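Local coordinates for protein adenylation domain (Streptomyces sp., PDB 5N9X) that is an adenylation domain of the AMP-binding enzyme (ANL) superfamily that holds adenosine-5'-triphosphate and threonine in its pockets, at residues L73-G78 / I82-G87; A94-D99 / S114-L119. One frame throughout, in Å; residues are numbered along the deposited sequence.

Contact 1. Residues L73-G78 / I82-G87; sequences LRMPPG and IAAMLG
Leu73 reaches from its strand to helix 79-90 and splits its fork over two helix residues. Its CB points toward the helix, and CG lies anti to the backbone N (chi1 176°), which carries both methyls to the helix surface. There CD1 meets Ala84 CB at 3.8 Å, while CD2 comes against Met85 CB at 4.0 Å. A leucine suits this place because its forked end offers one methyl to each of two consecutive helix residues. Leu73 belongs to strand 70-74, and Ala84 and Met85 to helix 79-90, the first strand and the helix of a beta-alpha-beta unit that strand 94-97 completes, and the contact is the packing of that helix on its parallel sheet. Ala84, with nothing beyond CB, lets the helix come close; its methyl also receives Met75, whose chain bends at chi3 (-145°) so that CE stands 3.6 Å from Ala84 CB. Val120 of the neighbouring strand 118-121 touches all three of Leu73, Met75 and Ala84. Where the loop turns into the helix, Gly78 occupies the N-cap position, and its O accepts the first-turn hydrogen bond from Ile82 N at 3.2 Å, with an N-H...O angle of 161°. Ile82 CG1 also lies 3.4 Å from Gly78 O, and Ile218 of helix 213-222 packs against both Ile82 and Met85.

Contact 2. Residues A94-D99 / S114-L119; sequences AYVPLD and SQVVAL
Val96 overlaps Val116 and Ser114 with its two methyls, one for each. CG2 meets Val116 CG1 at 4.0 Å, and the two valines pass each other at a slant. The other methyl, CG1, is held anti to the backbone N (chi1 -179°). It lies 3.8 Å from Ser114 OG. A beta-branched residue fits here because it branches at CB, next to the backbone, and gives each partner its own methyl. The serine hydroxyl next to a methyl is not left without a partner: OG is hydrogen-bonded to Ile110 O of helix 104-114, a bond that probably makes a buried serine acceptable beside an apolar group. After Ser114 the chain leaves the helix and turns toward strand 118-121. Further along, Leu98 CD1 approaches Leu119 CD1 at 4.2 Å, a light touch between the ends of two long side chains. No hydrogen bond crosses between the segments: strand 70-74 lies between strands 94-97 and 118-121 in the sheet, and its Ala72 touches both Val116 and Leu119. Ile110 of helix 104-114 packs on Val96 and Leu98 as well. The arrangement is that of a beta-alpha-beta crossover in a parallel sheet, in which side chains of the edge strand 94-97 and its continuation meet those at the end of the connecting helix and the start of strand 118-121, across Ala72 of the strand between, on the face that helix 104-114 covers.

Overall arrangement
Contacts 1 and 2 follow one another along the chain, with centres 11 Å apart, and share one parallel sheet in which strand 70-74 is flanked by strands 94-97 and 118-121. Helix 79-90 of contact 1 leads directly into the strand that opens contact 2. Two probable backbone hydrogen bonds join them: Leu73 N to Val96 O at 3.1 Å and Leu73 O to Leu98 N at 2.9 Å. Packing adds to this, with Met85 CG lying 3.4 Å from Tyr95 CE1. Neither contact includes a residue of the threonine pocket, which Phe211, Asp212, Gly312 and Lys515 help to line; both are structural packing within the AMP-binding region.

Contact 1. Residues L73-G78 / I82-G87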
loop_
_atom_site.group_PDB
_atom_site.type_symbol
_atom_site.label_atom_id
_atom_site.label_comp_id
_atom_site.label_asym_id
_atom_site.label_seq_id
_atom_site.Cartn_x
_atom_site.Cartn_y
_atom_site.Cartn_z
ATOM N N LEU A 73 -17.747 0.338 -2.969
ATOM C CA LEU A 73 -17.765 1.606 -2.261
ATOM C C LEU A 73 -17.064 2.635 -3.122
ATOM O O LEU A 73 -15.899 2.470 -3.467
ATOM C CB LEU A 73 -17.100 1.494 -0.884
ATOM C CG LEU A 73 -16.995 2.827 -0.131
ATOM C CD1 LEU A 73 -18.390 3.313 0.264
ATOM C CD2 LEU A 73 -16.095 2.750 1.104
ATOM N N ARG A 74 -17.781 3.693 -3.481
ATOM C CA ARG A 74 -17.210 4.749 -4.324
ATOM C C ARG A 74 -17.514 6.146 -3.770
ATOM O O ARG A 74 -18.564 6.724 -4.069
ATOM C CB ARG A 74 -17.730 4.619 -5.759
ATOM C CG ARG A 74 -17.099 5.602 -6.695
ATOM C CD ARG A 74 -17.693 5.523 -8.084
ATOM N NE ARG A 74 -16.902 6.310 -9.026
ATOM C CZ ARG A 74 -16.966 7.637 -9.147
ATOM N NH1 ARG A 74 -17.778 8.350 -8.381
ATOM N NH2 ARG A 74 -16.210 8.257 -10.038
ATOM N N MET A 75 -16.593 6.667 -2.956
ATOM C CA MET A 75 -16.781 7.918 -2.221
ATOM C C MET A 75 -15.463 8.617 -1.930
ATOM O O MET A 75 -14.460 7.976 -1.668
ATOM C CB MET A 75 -17.465 7.688 -0.867
ATOM C CG MET A 75 -18.870 7.182 -0.876
ATOM S SD MET A 75 -19.669 7.675 0.663
ATOM C CE MET A 75 -20.717 6.255 0.937
ATOM N N PRO A 76 -15.479 9.948 -1.917
ATOM C CA PRO A 76 -14.314 10.688 -1.427
ATOM C C PRO A 76 -14.039 10.330 0.034
ATOM O O PRO A 76 -14.987 9.975 0.731
ATOM C CB PRO A 76 -14.743 12.150 -1.576
ATOM C CG PRO A 76 -16.251 12.108 -1.548
ATOM C CD PRO A 76 -16.597 10.839 -2.275
ATOM N N PRO A 77 -12.765 10.389 0.482
ATOM C CA PRO A 77 -12.483 10.090 1.891
ATOM C C PRO A 77 -13.171 11.074 2.821
ATOM O O PRO A 77 -13.175 12.277 2.567
ATOM C CB PRO A 77 -10.950 10.207 1.982
ATOM C CG PRO A 77 -10.565 11.098 0.864
ATOM C CD PRO A 77 -11.530 10.730 -0.251
ATOM N N GLY A 78 -13.764 10.555 3.885
ATOM C CA GLY A 78 -14.501 11.374 4.827
ATOM C C GLY A 78 -15.402 10.521 5.707
ATOM O O GLY A 78 -15.408 9.284 5.606
ATOM N N ILE A 82 -16.204 6.235 5.520
ATOM C CA ILE A 82 -15.787 5.387 6.616
ATOM C C ILE A 82 -16.986 4.677 7.243
ATOM O O ILE A 82 -16.936 3.456 7.528
ATOM C CB ILE A 82 -15.043 6.204 7.723
ATOM C CG1 ILE A 82 -13.745 6.810 7.179
ATOM C CG2 ILE A 82 -14.786 5.334 8.925
ATOM C CD1 ILE A 82 -12.706 5.764 6.712
ATOM N N ALA A 83 -18.048 5.440 7.491
ATOM C CA ALA A 83 -19.236 4.880 8.111
ATOM C C ALA A 83 -19.878 3.842 7.174
ATOM O O ALA A 83 -20.318 2.775 7.618
ATOM C CB ALA A 83 -20.237 6.001 8.479
ATOM N N ALA A 84 -19.903 4.146 5.881
ATOM C CA ALA A 84 -20.360 3.177 4.905
ATOM C C ALA A 84 -19.520 1.907 4.965
ATOM O O ALA A 84 -20.044 0.788 4.871
ATOM C CB ALA A 84 -20.328 3.772 3.500
ATOM N N MET A 85 -18.215 2.050 5.129
ATOM C CA MET A 85 -17.401 0.853 5.051
ATOM C C MET A 85 -17.642 -0.001 6.311
ATOM O O MET A 85 -17.688 -1.226 6.240
ATOM C CB MET A 85 -15.929 1.217 4.831
ATOM C CG MET A 85 -14.978 0.073 5.045
ATOM S SD MET A 85 -14.309 0.153 6.718
ATOM C CE MET A 85 -12.756 0.983 6.349
ATOM N N LEU A 86 -17.846 0.643 7.451
ATOM C CA LEU A 86 -18.180 -0.099 8.663
ATOM C C LEU A 86 -19.533 -0.769 8.515
ATOM O O LEU A 86 -19.697 -1.925 8.874
ATOM C CB LEU A 86 -18.182 0.809 9.879
ATOM C CG LEU A 86 -16.829 1.385 10.254
ATOM C CD1 LEU A 86 -16.981 2.547 11.233
ATOM C CD2 LEU A 86 -15.976 0.300 10.846
ATOM N N GLY A 87 -20.495 -0.048 7.961
ATOM C CA GLY A 87 -21.815 -0.603 7.734
ATOM C C GLY A 87 -21.756 -1.844 6.855
ATOM O O GLY A 87 -22.376 -2.879 7.161
#

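Contact 2. Residues A94-D99 / S114-L119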
loop_
_atom_site.group_PDB
_atom_site.type_symbol
_atom_site.label_atom_id
_atom_site.label_comp_id
_atom_site.label_asym_id
_atom_site.label_seq_id
_atom_site.Cartn_x
_atom_site.Cartn_y
_atom_site.Cartn_z
ATOM N N ALA A 94 -18.316 -7.856 2.140
ATOM C CA ALA A 94 -17.003 -7.297 1.859
ATOM C C ALA A 94 -17.177 -6.008 1.087
ATOM O O ALA A 94 -18.089 -5.900 0.252
ATOM C CB ALA A 94 -16.144 -8.276 1.077
ATOM N N TYR A 95 -16.328 -5.018 1.358
ATOM C CA TYR A 95 -16.335 -3.824 0.512
ATOM C C TYR A 95 -15.246 -3.889 -0.557
ATOM O O TYR A 95 -14.161 -4.418 -0.340
ATOM C CB TYR A 95 -16.224 -2.543 1.349
ATOM C CG TYR A 95 -14.859 -2.242 1.945
ATOM C CD1 TYR A 95 -14.467 -2.816 3.142
ATOM C CD2 TYR A 95 -14.001 -1.353 1.335
ATOM C CE1 TYR A 95 -13.255 -2.538 3.689
ATOM C CE2 TYR A 95 -12.800 -1.071 1.858
ATOM C CZ TYR A 95 -12.418 -1.660 3.042
ATOM O OH TYR A 95 -11.195 -1.365 3.592
ATOM N N VAL A 96 -15.600 -3.390 -1.733
ATOM C CA VAL A 96 -14.752 -3.388 -2.903
ATOM C C VAL A 96 -14.534 -1.944 -3.307
ATOM O O VAL A 96 -15.335 -1.368 -4.043
ATOM C CB VAL A 96 -15.387 -4.186 -4.054
ATOM C CG1 VAL A 96 -14.463 -4.205 -5.283
ATOM C CG2 VAL A 96 -15.686 -5.603 -3.590
ATOM N N PRO A 97 -13.447 -1.340 -2.809
ATOM C CA PRO A 97 -13.288 0.107 -2.972
ATOM C C PRO A 97 -12.928 0.497 -4.390
ATOM O O PRO A 97 -12.166 -0.194 -5.039
ATOM C CB PRO A 97 -12.134 0.453 -2.018
ATOM C CG PRO A 97 -11.350 -0.800 -1.895
ATOM C CD PRO A 97 -12.321 -1.959 -2.083
ATOM N N LEU A 98 -13.490 1.599 -4.858
ATOM C CA LEU A 98 -13.204 2.124 -6.176
ATOM C C LEU A 98 -12.692 3.525 -5.949
ATOM O O LEU A 98 -13.418 4.375 -5.422
ATOM C CB LEU A 98 -14.459 2.135 -7.054
ATOM C CG LEU A 98 -15.213 0.820 -7.218
ATOM C CD1 LEU A 98 -16.457 0.971 -8.080
ATOM C CD2 LEU A 98 -14.279 -0.193 -7.818
ATOM N N ASP A 99 -11.444 3.780 -6.305
ATOM C CA ASP A 99 -10.946 5.119 -6.113
ATOM C C ASP A 99 -11.512 6.001 -7.220
ATOM O O ASP A 99 -11.497 5.611 -8.375
ATOM C CB ASP A 99 -9.424 5.163 -6.126
ATOM C CG ASP A 99 -8.904 6.519 -5.727
ATOM O OD1 ASP A 99 -9.020 7.433 -6.547
ATOM O OD2 ASP A 99 -8.384 6.679 -4.602
ATOM N N SER A 114 -15.777 -8.330 -9.789
ATOM C CA SER A 114 -16.035 -8.665 -8.406
ATOM C C SER A 114 -17.492 -9.060 -8.171
ATOM O O SER A 114 -17.832 -9.614 -7.119
ATOM C CB SER A 114 -15.641 -7.502 -7.501
ATOM O OG SER A 114 -16.365 -6.345 -7.847
ATOM N N GLN A 115 -18.340 -8.793 -9.157
ATOM C CA GLN A 115 -19.758 -9.146 -9.063
ATOM C C GLN A 115 -20.371 -8.592 -7.785
ATOM O O GLN A 115 -20.821 -9.351 -6.921
ATOM C CB GLN A 115 -19.966 -10.675 -9.107
ATOM C CG GLN A 115 -19.155 -11.456 -10.159
ATOM C CD GLN A 115 -18.976 -12.928 -9.774
ATOM O OE1 GLN A 115 -18.034 -13.288 -9.063
ATOM N NE2 GLN A 115 -19.887 -13.781 -10.238
ATOM N N VAL A 116 -20.373 -7.276 -7.636
ATOM C CA VAL A 116 -20.972 -6.717 -6.432
ATOM C C VAL A 116 -22.503 -6.696 -6.533
ATOM O O VAL A 116 -23.052 -6.428 -7.588
ATOM C CB VAL A 116 -20.428 -5.298 -6.124
ATOM C CG1 VAL A 116 -18.925 -5.344 -5.935
ATOM C CG2 VAL A 116 -20.785 -4.338 -7.232
ATOM N N VAL A 117 -23.169 -7.015 -5.425
ATOM C CA VAL A 117 -24.626 -7.005 -5.334
ATOM C C VAL A 117 -25.204 -5.604 -5.219
ATOM O O VAL A 117 -26.411 -5.429 -5.325
ATOM C CB VAL A 117 -25.116 -7.807 -4.129
ATOM C CG1 VAL A 117 -24.421 -9.131 -4.071
ATOM C CG2 VAL A 117 -24.851 -7.038 -2.835
ATOM N N ALA A 118 -24.337 -4.620 -4.971
ATOM C CA ALA A 118 -24.756 -3.237 -4.762
ATOM C C ALA A 118 -23.567 -2.292 -4.811
ATOM O O ALA A 118 -22.430 -2.740 -4.771
ATOM C CB ALA A 118 -25.465 -3.104 -3.434
ATOM N N LEU A 119 -23.834 -0.990 -4.876
ATOM C CA LEU A 119 -22.772 0.010 -4.754
ATOM C C LEU A 119 -23.145 1.089 -3.717
ATOM O O LEU A 119 -24.300 1.520 -3.643
ATOM C CB LEU A 119 -22.480 0.639 -6.121
ATOM C CG LEU A 119 -21.260 1.564 -6.202
ATOM C CD1 LEU A 119 -20.569 1.420 -7.549
ATOM C CD2 LEU A 119 -21.629 3.025 -5.965
#